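Local coordinates for protein peptidase, M20/M25/M40 family (Staphylococcus aureus, PDB 4EWT) that probably hydrolyses amide bonds as an M20-family amidohydrolase, using a pair of manganese ions held in its catalytic domain, at residues Q4-L9 with V380-L385; E42-K47 with Y111-A116; K47-E52 with I60-D65; L73-D78 with G128-I133. All coordinates share one frame; numbering follows the deposited sequence.

Contact 1: Q4-L9 with V380-L385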
loop_
_atom_site.group_PDB
_atom_site.type_symbol
_atom_site.label_atom_id
_atom_site.label_comp_id
_atom_site.label_asym_id
_atom_site.label_seq_id
_atom_site.Cartn_x
_atom_site.Cartn_y
_atom_site.Cartn_z
ATOM N N GLN A 4 -64.506 -6.473 4.381
ATOM C CA GLN A 4 -64.974 -5.737 3.198
ATOM C C GLN A 4 -63.804 -5.227 2.359
ATOM O O GLN A 4 -63.829 -5.306 1.129
ATOM C CB GLN A 4 -65.881 -4.569 3.600
ATOM C CG GLN A 4 -66.542 -3.868 2.402
ATOM C CD GLN A 4 -67.174 -2.523 2.737
ATOM O OE1 GLN A 4 -67.398 -2.190 3.906
ATOM N NE2 GLN A 4 -67.474 -1.745 1.701
ATOM N N LEU A 5 -62.785 -4.705 3.041
ATOM C CA LEU A 5 -61.566 -4.233 2.401
ATOM C C LEU A 5 -60.943 -5.335 1.544
ATOM O O LEU A 5 -60.708 -5.144 0.348
ATOM C CB LEU A 5 -60.564 -3.767 3.460
ATOM C CG LEU A 5 -59.510 -2.679 3.193
ATOM C CD1 LEU A 5 -58.182 -3.110 3.777
ATOM C CD2 LEU A 5 -59.354 -2.255 1.734
ATOM N N ILE A 6 -60.700 -6.491 2.156
ATOM C CA ILE A 6 -59.998 -7.589 1.486
ATOM C C ILE A 6 -60.721 -8.050 0.220
ATOM O O ILE A 6 -60.100 -8.166 -0.843
ATOM C CB ILE A 6 -59.733 -8.795 2.445
ATOM C CG1 ILE A 6 -59.009 -8.344 3.727
ATOM C CG2 ILE A 6 -58.975 -9.919 1.730
ATOM C CD1 ILE A 6 -57.664 -7.618 3.520
ATOM N N GLU A 7 -62.031 -8.272 0.303
ATOM C CA GLU A 7 -62.745 -8.740 -0.874
ATOM C C GLU A 7 -62.896 -7.695 -1.955
ATOM O O GLU A 7 -62.892 -8.014 -3.112
ATOM C CB GLU A 7 -64.074 -9.433 -0.553
ATOM C CG GLU A 7 -64.468 -9.432 0.864
ATOM C CD GLU A 7 -65.000 -10.774 1.339
ATOM O OE1 GLU A 7 -64.275 -11.445 2.093
ATOM O OE2 GLU A 7 -66.136 -11.165 0.976
ATOM N N THR A 8 -63.015 -6.446 -1.579
ATOM C CA THR A 8 -62.982 -5.381 -2.587
ATOM C C THR A 8 -61.642 -5.365 -3.316
ATOM O O THR A 8 -61.597 -5.219 -4.538
ATOM C CB THR A 8 -63.214 -3.980 -1.992
ATOM O OG1 THR A 8 -64.353 -4.002 -1.130
ATOM C CG2 THR A 8 -63.457 -2.968 -3.099
ATOM N N LEU A 9 -60.553 -5.511 -2.563
ATOM C CA LEU A 9 -59.220 -5.512 -3.151
ATOM C C LEU A 9 -58.998 -6.740 -4.026
ATOM O O LEU A 9 -58.505 -6.624 -5.153
ATOM C CB LEU A 9 -58.139 -5.393 -2.070
ATOM C CG LEU A 9 -58.014 -4.012 -1.409
ATOM C CD1 LEU A 9 -56.930 -4.024 -0.361
ATOM C CD2 LEU A 9 -57.737 -2.908 -2.431
ATOM N N VAL A 380 -51.167 -2.585 3.323
ATOM C CA VAL A 380 -51.272 -1.150 3.579
ATOM C C VAL A 380 -52.697 -0.771 3.989
ATOM O O VAL A 380 -52.895 -0.051 4.973
ATOM C CB VAL A 380 -50.750 -0.310 2.371
ATOM C CG1 VAL A 380 -50.932 1.175 2.602
ATOM C CG2 VAL A 380 -49.276 -0.607 2.124
ATOM N N GLY A 381 -53.691 -1.286 3.266
ATOM C CA GLY A 381 -55.081 -1.035 3.626
ATOM C C GLY A 381 -55.432 -1.454 5.045
ATOM O O GLY A 381 -56.110 -0.719 5.768
ATOM N N THR A 382 -54.979 -2.644 5.434
ATOM C CA THR A 382 -55.192 -3.163 6.785
ATOM C C THR A 382 -54.608 -2.216 7.835
ATOM O O THR A 382 -55.241 -1.924 8.852
ATOM C CB THR A 382 -54.563 -4.565 6.943
ATOM O OG1 THR A 382 -55.200 -5.476 6.035
ATOM C CG2 THR A 382 -54.708 -5.077 8.375
ATOM N N VAL A 383 -53.396 -1.734 7.582
ATOM C CA VAL A 383 -52.775 -0.772 8.483
ATOM C C VAL A 383 -53.625 0.493 8.544
ATOM O O VAL A 383 -53.937 0.977 9.626
ATOM C CB VAL A 383 -51.324 -0.468 8.085
ATOM C CG1 VAL A 383 -50.742 0.625 8.970
ATOM C CG2 VAL A 383 -50.487 -1.734 8.185
ATOM N N VAL A 384 -54.033 0.997 7.383
ATOM C CA VAL A 384 -54.848 2.208 7.329
ATOM C C VAL A 384 -56.139 2.089 8.142
ATOM O O VAL A 384 -56.516 3.025 8.853
ATOM C CB VAL A 384 -55.173 2.611 5.876
ATOM C CG1 VAL A 384 -56.160 3.773 5.845
ATOM C CG2 VAL A 384 -53.893 2.962 5.127
ATOM N N LEU A 385 -56.809 0.942 8.045
ATOM C CA LEU A 385 -58.093 0.763 8.722
ATOM C C LEU A 385 -57.944 0.599 10.234
ATOM O O LEU A 385 -58.747 1.147 10.987
ATOM C CB LEU A 385 -58.903 -0.389 8.118
ATOM C CG LEU A 385 -59.489 -0.248 6.705
ATOM C CD1 LEU A 385 -60.402 -1.427 6.450
ATOM C CD2 LEU A 385 -60.253 1.059 6.492
#
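Leu5 and Gly381 mark the closest backbone approach of two helices that run nearly antiparallel, their local axes 10.4 Å apart and inclined at 152°. The pair brings together the two ends of the chain: the N-terminal helix 2-11 lies against helix 372-386, one of the helices packed on the mixed sheet of the metal-binding α/β domain. Leu5 carries most of the contact. Its CG stands anti to the backbone N (chi1 -152°), which sets CD1 on the peptide group joining Gly381 to Thr382, 3.5 Å from Gly381 C and 3.6 Å from Thr382 N. Gly381 has no side chain, and the Leu5 methyl sits directly on its main chain. Leu385, one turn further along, meets the stem of the same leucine, its CD1 3.6 Å from Leu5 CG as the two side chains pass at a slant. Ile6 adds a lighter touch at the margin, where only its terminal methyl arrives. The hydroxyl it meets is already engaged within its own helix, Thr382 OG1 being hydrogen-bonded to the carbonyl oxygen of Glu378; Ile6 CD1 rests 4.1 Å from Thr382 OG1.

Contact 2: E42-K47 with Y111-A116; sequences EFYKGK and YMLVLA
Leu113 meets two aromatic side chains, Phe43 and Tyr44: its CB lies over Phe43, while its CD2 touches both rings. Over the Phe43 face the contact is of CH-pi type, with Leu113 CB 3.8 Å from the centroid and 14° off the ring normal. The rim of that ring also presses on the helix backbone, with Phe43 CE2 3.1 Å from Leu113 O. Phe43 reaches this position because its CG is anti to the backbone N (chi1 173°); the opposite face of the ring carries the ammonium of Lys47, in a cation-pi contact, and that lysine also makes a salt bridge with Glu117. These residues join the end of helix 34-43, and the type II turn from Tyr44 to Lys47 that follows it, to helix 105-120, which packs on the central sheet of the α/β domain. The Tyr44 ring turns a face to Phe43 CD2 and an edge to Ala116, whose CB lies near the ring plane, 3.7 Å from Tyr44 CE1. Leu113 CD2 meets this second ring obliquely, 3.6 Å from Tyr44 CE2. The tyrosine hydroxyl is buried among carbons without a polar partner in the model, Tyr44 OH lying 3.3 Å from Ala116 CB.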
loop_
_atom_site.group_PDB
_atom_site.type_symbol
_atom_site.label_atom_id
_atom_site.label_comp_id
_atom_site.label_asym_id
_atom_site.label_seq_id
_atom_site.Cartn_x
_atom_site.Cartn_y
_atom_site.Cartn_z
ATOM N N GLU A 42 -55.094 11.895 -13.585
ATOM C CA GLU A 42 -56.260 11.523 -14.326
ATOM C C GLU A 42 -56.948 10.333 -13.725
ATOM O O GLU A 42 -58.145 10.273 -13.790
ATOM C CB GLU A 42 -55.959 11.253 -15.785
ATOM C CG GLU A 42 -55.009 10.173 -15.954
ATOM C CD GLU A 42 -55.529 8.944 -16.637
ATOM O OE1 GLU A 42 -55.784 7.943 -15.934
ATOM O OE2 GLU A 42 -55.605 8.954 -17.886
ATOM N N PHE A 43 -56.208 9.393 -13.149
ATOM C CA PHE A 43 -56.854 8.243 -12.498
ATOM C C PHE A 43 -57.896 8.663 -11.456
ATOM O O PHE A 43 -58.970 8.056 -11.361
ATOM C CB PHE A 43 -55.813 7.302 -11.872
ATOM C CG PHE A 43 -56.415 6.179 -11.052
ATOM C CD1 PHE A 43 -56.742 4.963 -11.645
ATOM C CD2 PHE A 43 -56.657 6.347 -9.686
ATOM C CE1 PHE A 43 -57.297 3.929 -10.892
ATOM C CE2 PHE A 43 -57.221 5.324 -8.926
ATOM C CZ PHE A 43 -57.538 4.109 -9.527
ATOM N N TYR A 44 -57.587 9.702 -10.685
ATOM C CA TYR A 44 -58.487 10.128 -9.613
ATOM C C TYR A 44 -59.702 10.952 -10.067
ATOM O O TYR A 44 -60.519 11.353 -9.238
ATOM C CB TYR A 44 -57.715 10.839 -8.499
ATOM C CG TYR A 44 -56.768 9.922 -7.762
ATOM C CD1 TYR A 44 -57.254 8.951 -6.886
ATOM C CD2 TYR A 44 -55.389 10.018 -7.941
ATOM C CE1 TYR A 44 -56.402 8.104 -6.216
ATOM C CE2 TYR A 44 -54.520 9.171 -7.264
ATOM C CZ TYR A 44 -55.040 8.222 -6.405
ATOM O OH TYR A 44 -54.223 7.376 -5.729
ATOM N N LYS A 45 -59.836 11.170 -11.360
ATOM C CA LYS A 45 -61.009 11.854 -11.912
ATOM C C LYS A 45 -62.239 11.012 -11.695
ATOM O O LYS A 45 -62.233 9.847 -11.971
ATOM C CB LYS A 45 -60.855 12.133 -13.397
ATOM C CG LYS A 45 -59.707 12.997 -13.788
ATOM C CD LYS A 45 -59.803 14.363 -13.258
ATOM C CE LYS A 45 -59.170 15.314 -14.215
ATOM N NZ LYS A 45 -58.967 16.646 -13.633
ATOM N N GLY A 46 -63.274 11.626 -11.154
ATOM C CA GLY A 46 -64.542 10.938 -10.877
ATOM C C GLY A 46 -64.565 10.220 -9.544
ATOM O O GLY A 46 -65.565 9.596 -9.189
ATOM N N LYS A 47 -63.455 10.310 -8.811
ATOM C CA LYS A 47 -63.327 9.679 -7.498
ATOM C C LYS A 47 -63.314 10.714 -6.381
ATOM O O LYS A 47 -62.884 11.849 -6.584
ATOM C CB LYS A 47 -62.114 8.744 -7.477
ATOM C CG LYS A 47 -62.375 7.562 -8.399
ATOM C CD LYS A 47 -61.187 6.683 -8.678
ATOM C CE LYS A 47 -61.485 5.940 -9.973
ATOM N NZ LYS A 47 -60.372 5.111 -10.452
ATOM N N TYR A 111 -50.722 -0.590 -7.311
ATOM C CA TYR A 111 -51.465 -1.066 -6.148
ATOM C C TYR A 111 -52.004 0.116 -5.334
ATOM O O TYR A 111 -53.111 0.043 -4.811
ATOM C CB TYR A 111 -50.630 -2.016 -5.274
ATOM C CG TYR A 111 -49.903 -1.329 -4.135
ATOM C CD1 TYR A 111 -50.569 -0.997 -2.949
ATOM C CD2 TYR A 111 -48.556 -1.008 -4.241
ATOM C CE1 TYR A 111 -49.907 -0.346 -1.906
ATOM C CE2 TYR A 111 -47.883 -0.367 -3.198
ATOM C CZ TYR A 111 -48.569 -0.043 -2.035
ATOM O OH TYR A 111 -47.909 0.597 -1.004
ATOM N N MET A 112 -51.211 1.188 -5.238
ATOM C CA MET A 112 -51.597 2.379 -4.488
ATOM C C MET A 112 -52.800 3.092 -5.109
ATOM O O MET A 112 -53.683 3.565 -4.392
ATOM C CB MET A 112 -50.418 3.350 -4.363
ATOM C CG MET A 112 -50.723 4.553 -3.472
ATOM S SD MET A 112 -51.049 4.087 -1.745
ATOM C CE MET A 112 -49.347 3.818 -1.188
ATOM N N LEU A 113 -52.834 3.179 -6.439
ATOM C CA LEU A 113 -53.977 3.804 -7.106
ATOM C C LEU A 113 -55.267 3.047 -6.797
ATOM O O LEU A 113 -56.286 3.660 -6.467
ATOM C CB LEU A 113 -53.764 3.910 -8.627
ATOM C CG LEU A 113 -52.720 4.883 -9.186
ATOM C CD1 LEU A 113 -52.565 4.623 -10.667
ATOM C CD2 LEU A 113 -53.067 6.356 -8.935
ATOM N N VAL A 114 -55.212 1.723 -6.874
ATOM C CA VAL A 114 -56.385 0.885 -6.622
ATOM C C VAL A 114 -56.752 0.832 -5.128
ATOM O O VAL A 114 -57.932 0.787 -4.771
ATOM C CB VAL A 114 -56.211 -0.536 -7.234
ATOM C CG1 VAL A 114 -57.410 -1.426 -6.920
ATOM C CG2 VAL A 114 -56.007 -0.440 -8.740
ATOM N N LEU A 115 -55.750 0.859 -4.257
ATOM C CA LEU A 115 -56.015 0.934 -2.829
ATOM C C LEU A 115 -56.659 2.268 -2.455
ATOM O O LEU A 115 -57.569 2.307 -1.631
ATOM C CB LEU A 115 -54.739 0.724 -2.024
ATOM C CG LEU A 115 -54.841 0.965 -0.508
ATOM C CD1 LEU A 115 -55.818 0.008 0.154
ATOM C CD2 LEU A 115 -53.467 0.844 0.129
ATOM N N ALA A 116 -56.172 3.354 -3.053
ATOM C CA ALA A 116 -56.676 4.689 -2.743
ATOM C C ALA A 116 -58.143 4.837 -3.147
ATOM O O ALA A 116 -58.957 5.346 -2.370
ATOM C CB ALA A 116 -55.820 5.750 -3.407
#

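Contact 3: K47-E52 with I60-D65; sequences KDVEVE and IKVTID
Four backbone hydrogen bonds tie Glu50 and Glu52 to Thr63 and Lys61. Glu50 and Thr63 exchange a reciprocal pair, Glu50 N to Thr63 O at 2.9 Å and Thr63 N to Glu50 O at 2.8 Å, both in the carbonyl plane. Glu52 and Lys61 form the second such pair, in which Glu52 N comes to Lys61 O from 34° out of the carbonyl plane. Between them Val51 faces Val62 as a non-hydrogen-bonded pair, and CA-H...O contacts supplement the ladder, as where Val62 CA approaches Glu50 O to 3.2 Å.

The result is an antiparallel beta hairpin at one edge of the mixed sheet: strand 50-52 is an outermost strand within the chain, while strand 60-65 bonds on its far side to strand 129-135.

Apolar contacts occupy the face bearing Val51 and Val62, where Tyr44 also packs. Val49, just ahead of the short strand, extends this layer, its CG1 lying 3.8 Å from Ile64 CG1 as the two side chains run alongside each other.

Polar side chains line the other face. The extended Glu50 lies along Thr63, its carboxylate against the threonine methyl, with Glu50 OE2 3.8 Å from Thr63 CG2. Glu52 likewise runs beside the aliphatic part of Lys61, OE1 coming to 3.3 Å from Lys61 CD. The lysine chain bends beyond CG and its ammonium makes a weak hydrogen bond to Val153 O. A water links this face across the strands, contacting Glu52 OE1, Lys61 O and Thr63 OG1.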
loop_
_atom_site.group_PDB
_atom_site.type_symbol
_atom_site.label_atom_id
_atom_site.label_comp_id
_atom_site.label_asym_id
_atom_site.label_seq_id
_atom_site.Cartn_x
_atom_site.Cartn_y
_atom_site.Cartn_z
ATOM N N LYS A 47 -63.455 10.310 -8.811
ATOM C CA LYS A 47 -63.327 9.679 -7.498
ATOM C C LYS A 47 -63.314 10.714 -6.381
ATOM O O LYS A 47 -62.884 11.849 -6.584
ATOM C CB LYS A 47 -62.114 8.744 -7.477
ATOM C CG LYS A 47 -62.375 7.562 -8.399
ATOM C CD LYS A 47 -61.187 6.683 -8.678
ATOM C CE LYS A 47 -61.485 5.940 -9.973
ATOM N NZ LYS A 47 -60.372 5.111 -10.452
ATOM N N ASP A 48 -63.827 10.328 -5.215
ATOM C CA ASP A 48 -64.085 11.273 -4.123
ATOM C C ASP A 48 -62.852 11.494 -3.256
ATOM O O ASP A 48 -62.787 11.039 -2.116
ATOM C CB ASP A 48 -65.286 10.809 -3.282
ATOM C CG ASP A 48 -65.687 11.812 -2.198
ATOM O OD1 ASP A 48 -65.427 13.034 -2.335
ATOM O OD2 ASP A 48 -66.280 11.361 -1.198
ATOM N N VAL A 49 -61.871 12.192 -3.822
ATOM C CA VAL A 49 -60.642 12.568 -3.118
ATOM C C VAL A 49 -60.263 14.007 -3.480
ATOM O O VAL A 49 -60.751 14.541 -4.475
ATOM C CB VAL A 49 -59.462 11.621 -3.478
ATOM C CG1 VAL A 49 -59.769 10.177 -3.077
ATOM C CG2 VAL A 49 -59.111 11.710 -4.966
ATOM N N GLU A 50 -59.411 14.635 -2.688
ATOM C CA GLU A 50 -58.809 15.881 -3.111
ATOM C C GLU A 50 -57.454 15.649 -3.724
ATOM O O GLU A 50 -56.593 15.123 -3.108
ATOM C CB GLU A 50 -58.691 16.911 -2.003
ATOM C CG GLU A 50 -59.594 16.778 -0.811
ATOM C CD GLU A 50 -59.090 17.608 0.366
ATOM O OE1 GLU A 50 -58.172 18.424 0.181
ATOM O OE2 GLU A 50 -59.590 17.428 1.480
ATOM N N VAL A 51 -57.262 16.033 -4.956
ATOM C CA VAL A 51 -55.942 15.897 -5.483
ATOM C C VAL A 51 -55.225 17.204 -5.721
ATOM O O VAL A 51 -55.621 18.059 -6.481
ATOM C CB VAL A 51 -55.802 14.950 -6.643
ATOM C CG1 VAL A 51 -57.071 14.511 -7.158
ATOM C CG2 VAL A 51 -54.938 15.488 -7.658
ATOM N N GLU A 52 -54.131 17.322 -5.013
ATOM C CA GLU A 52 -53.249 18.476 -5.149
ATOM C C GLU A 52 -52.106 18.109 -6.085
ATOM O O GLU A 52 -51.408 17.114 -5.875
ATOM C CB GLU A 52 -52.728 18.952 -3.791
ATOM C CG GLU A 52 -53.818 19.473 -2.861
ATOM C CD GLU A 52 -53.260 20.266 -1.688
ATOM O OE1 GLU A 52 -53.068 19.668 -0.603
ATOM O OE2 GLU A 52 -53.008 21.483 -1.854
ATOM N N ILE A 60 -47.613 14.824 -6.396
ATOM C CA ILE A 60 -49.060 14.610 -6.297
ATOM C C ILE A 60 -49.450 14.109 -4.910
ATOM O O ILE A 60 -48.967 13.076 -4.448
ATOM C CB ILE A 60 -49.581 13.637 -7.383
ATOM C CG1 ILE A 60 -49.157 14.108 -8.777
ATOM C CG2 ILE A 60 -51.118 13.514 -7.317
ATOM C CD1 ILE A 60 -49.207 13.029 -9.836
ATOM N N LYS A 61 -50.339 14.857 -4.265
ATOM C CA LYS A 61 -50.793 14.591 -2.909
ATOM C C LYS A 61 -52.314 14.415 -2.951
ATOM O O LYS A 61 -53.059 15.395 -3.093
ATOM C CB LYS A 61 -50.413 15.787 -2.032
ATOM C CG LYS A 61 -50.645 15.668 -0.538
ATOM C CD LYS A 61 -51.121 17.019 -0.020
ATOM C CE LYS A 61 -50.341 17.505 1.185
ATOM N NZ LYS A 61 -50.844 16.974 2.483
ATOM N N VAL A 62 -52.779 13.171 -2.854
ATOM C CA VAL A 62 -54.226 12.928 -2.854
ATOM C C VAL A 62 -54.741 12.673 -1.436
ATOM O O VAL A 62 -54.277 11.764 -0.740
ATOM C CB VAL A 62 -54.700 11.877 -3.926
ATOM C CG1 VAL A 62 -53.607 11.596 -4.936
ATOM C CG2 VAL A 62 -55.201 10.587 -3.300
ATOM N N THR A 63 -55.666 13.528 -1.007
ATOM C CA THR A 63 -56.223 13.479 0.341
ATOM C C THR A 63 -57.571 12.749 0.359
ATOM O O THR A 63 -58.475 13.057 -0.421
ATOM C CB THR A 63 -56.354 14.899 0.953
ATOM O OG1 THR A 63 -55.061 15.516 1.010
ATOM C CG2 THR A 63 -56.915 14.846 2.368
ATOM N N ILE A 64 -57.668 11.760 1.242
ATOM C CA ILE A 64 -58.903 11.029 1.474
ATOM C C ILE A 64 -59.362 11.380 2.888
ATOM O O ILE A 64 -58.914 10.769 3.868
ATOM C CB ILE A 64 -58.702 9.497 1.357
ATOM C CG1 ILE A 64 -57.896 9.131 0.103
ATOM C CG2 ILE A 64 -60.052 8.777 1.378
ATOM C CD1 ILE A 64 -57.410 7.688 0.082
ATOM N N ASP A 65 -60.235 12.380 2.988
ATOM C CA ASP A 65 -60.751 12.821 4.281
ATOM C C ASP A 65 -62.040 12.070 4.579
ATOM O O ASP A 65 -62.980 12.096 3.783
ATOM C CB ASP A 65 -60.990 14.338 4.278
ATOM C CG ASP A 65 -61.262 14.911 5.679
ATOM O OD1 ASP A 65 -61.545 14.139 6.626
ATOM O OD2 ASP A 65 -61.200 16.151 5.832
HETATM O O HOH W 1 -54.421 16.881 -1.079
#

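Contact 4: L73-D78 with G128-I133; sequences LAIRAD and GKVVVI
Ile75 fills a tight part of this contact, wedged against Val130 and Val132 on one face of two parallel strands. Its CG1 stands between the backbone N and the carbonyl carbon (chi1 56°), a turn that swings the ethyl arm across to the neighbouring strand: Ile75 CD1 lies 3.8 Å from Val130 CG1, and Ile75 CG1 3.9 Å from Val132 CG2. Helix 372-386, through Val380 and Val384, and Met112 of helix 105-120 cover this face.

The backbones are laced by five hydrogen bonds. Ile75 uses both its N and its O, to Val131 O and Ile133 N; the last of the five is a nearly straight bond from Ala77 N to Ile133 O (2.8 Å, 177° at the hydrogen), and the ladder continues to Gln135. Strand 72-78, helix 105-120 and strand 129-135 form a beta-alpha-beta crossover in the metal-binding domain.

On the other face Ile133 packs on Ala74 and Arg76, its CD1 3.8 Å from Ala74 CB and its CG2 against Arg76 CG. The arginine head, by contrast, leads away, about 6 Å from a manganese ion at its nearest side-chain atom, where Asp334, Glu333 and Gln135 engage it; Asp78 adds its charge over one guanidinium face. At the opposite end, partly exposed Lys129 turns its chain away, Lys129 O accepting from Leu73 N at 3.1 Å.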
loop_
_atom_site.group_PDB
_atom_site.type_symbol
_atom_site.label_atom_id
_atom_site.label_comp_id
_atom_site.label_asym_id
_atom_site.label_seq_id
_atom_site.Cartn_x
_atom_site.Cartn_y
_atom_site.Cartn_z
ATOM N N LEU A 73 -52.549 9.601 8.350
ATOM C CA LEU A 73 -51.551 8.639 7.951
ATOM C C LEU A 73 -51.225 8.849 6.487
ATOM O O LEU A 73 -52.123 8.851 5.638
ATOM C CB LEU A 73 -52.065 7.216 8.158
ATOM C CG LEU A 73 -51.176 6.086 7.636
ATOM C CD1 LEU A 73 -49.842 6.035 8.394
ATOM C CD2 LEU A 73 -51.899 4.756 7.728
ATOM N N ALA A 74 -49.939 9.030 6.200
ATOM C CA ALA A 74 -49.492 9.136 4.826
ATOM C C ALA A 74 -49.012 7.780 4.342
ATOM O O ALA A 74 -48.328 7.052 5.066
ATOM C CB ALA A 74 -48.408 10.181 4.682
ATOM N N ILE A 75 -49.397 7.437 3.119
ATOM C CA ILE A 75 -48.920 6.215 2.475
ATOM C C ILE A 75 -48.254 6.590 1.150
ATOM O O ILE A 75 -48.772 7.407 0.397
ATOM C CB ILE A 75 -50.051 5.163 2.314
ATOM C CG1 ILE A 75 -51.244 5.741 1.549
ATOM C CG2 ILE A 75 -50.506 4.676 3.702
ATOM C CD1 ILE A 75 -52.352 4.741 1.296
ATOM N N ARG A 76 -47.086 6.018 0.889
ATOM C CA ARG A 76 -46.215 6.539 -0.158
ATOM C C ARG A 76 -45.936 5.521 -1.269
ATOM O O ARG A 76 -45.639 4.359 -0.997
ATOM C CB ARG A 76 -44.916 7.047 0.481
ATOM C CG ARG A 76 -43.908 7.646 -0.469
ATOM C CD ARG A 76 -42.981 6.590 -1.051
ATOM N NE ARG A 76 -41.733 7.212 -1.460
ATOM C CZ ARG A 76 -40.583 6.571 -1.650
ATOM N NH1 ARG A 76 -40.493 5.247 -1.493
ATOM N NH2 ARG A 76 -39.521 7.274 -1.993
ATOM N N ALA A 77 -46.063 5.977 -2.517
ATOM C CA ALA A 77 -45.652 5.208 -3.698
ATOM C C ALA A 77 -44.875 6.105 -4.648
ATOM O O ALA A 77 -45.328 7.195 -4.982
ATOM C CB ALA A 77 -46.870 4.618 -4.419
ATOM N N ASP A 78 -43.708 5.643 -5.087
ATOM C CA ASP A 78 -42.901 6.382 -6.070
ATOM C C ASP A 78 -43.192 5.914 -7.497
ATOM O O ASP A 78 -43.705 4.801 -7.696
ATOM C CB ASP A 78 -41.394 6.336 -5.740
ATOM C CG ASP A 78 -40.927 4.969 -5.239
ATOM O OD1 ASP A 78 -41.708 3.987 -5.239
ATOM O OD2 ASP A 78 -39.753 4.875 -4.842
ATOM N N GLY A 128 -60.316 10.688 10.556
ATOM C CA GLY A 128 -59.143 11.443 10.136
ATOM C C GLY A 128 -58.943 11.364 8.636
ATOM O O GLY A 128 -59.910 11.367 7.877
ATOM N N LYS A 129 -57.684 11.275 8.215
ATOM C CA LYS A 129 -57.339 11.358 6.807
ATOM C C LYS A 129 -56.263 10.362 6.400
ATOM O O LYS A 129 -55.380 10.006 7.191
ATOM C CB LYS A 129 -56.816 12.756 6.461
ATOM C CG LYS A 129 -57.783 13.910 6.634
ATOM C CD LYS A 129 -57.047 15.219 6.386
ATOM C CE LYS A 129 -57.708 16.384 7.095
ATOM N NZ LYS A 129 -56.704 17.467 7.319
ATOM N N VAL A 130 -56.340 9.936 5.145
ATOM C CA VAL A 130 -55.233 9.284 4.477
ATOM C C VAL A 130 -54.640 10.313 3.527
ATOM O O VAL A 130 -55.368 10.986 2.791
ATOM C CB VAL A 130 -55.680 8.062 3.653
ATOM C CG1 VAL A 130 -54.471 7.356 3.053
ATOM C CG2 VAL A 130 -56.476 7.096 4.500
ATOM N N VAL A 131 -53.323 10.444 3.563
ATOM C CA VAL A 131 -52.600 11.228 2.581
ATOM C C VAL A 131 -51.818 10.248 1.709
ATOM O O VAL A 131 -50.834 9.667 2.145
ATOM C CB VAL A 131 -51.643 12.265 3.248
ATOM C CG1 VAL A 131 -50.784 12.965 2.209
ATOM C CG2 VAL A 131 -52.445 13.295 4.038
ATOM N N VAL A 132 -52.270 10.062 0.479
ATOM C CA VAL A 132 -51.546 9.244 -0.466
ATOM C C VAL A 132 -50.514 10.122 -1.157
ATOM O O VAL A 132 -50.855 11.179 -1.694
ATOM C CB VAL A 132 -52.491 8.611 -1.495
ATOM C CG1 VAL A 132 -51.710 7.753 -2.467
ATOM C CG2 VAL A 132 -53.553 7.795 -0.780
ATOM N N ILE A 133 -49.255 9.686 -1.113
ATOM C CA ILE A 133 -48.149 10.406 -1.721
ATOM C C ILE A 133 -47.667 9.652 -2.958
ATOM O O ILE A 133 -47.109 8.560 -2.849
ATOM C CB ILE A 133 -46.969 10.581 -0.714
ATOM C CG1 ILE A 133 -47.407 11.413 0.496
ATOM C CG2 ILE A 133 -45.750 11.225 -1.387
ATOM C CD1 ILE A 133 -46.403 11.405 1.651
#

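Overall arrangement
All four contacts lie on the same side of the chain's centre, in the domain built round the mixed sheet. Contacts 3 and 4, centres 10 Å apart, meet where strand 60-65 bonds to strand 129-135. The centre of contact 2 is 9 Å from that of contact 3 and 12 Å from that of contact 4; it packs on one sheet face through Tyr44 and Met112. Along the chain contact 1 encloses the rest, contact 3 is nested inside contact 2, contacts 2 and 4 interleave, and contact 3 closes before contact 4 opens. Val380 and Val384 tie contact 1 to this core, whose strand 72-78 leads toward two manganese ions sharing Cys103, one held by His105 and His164, the other by Glu139 and His362.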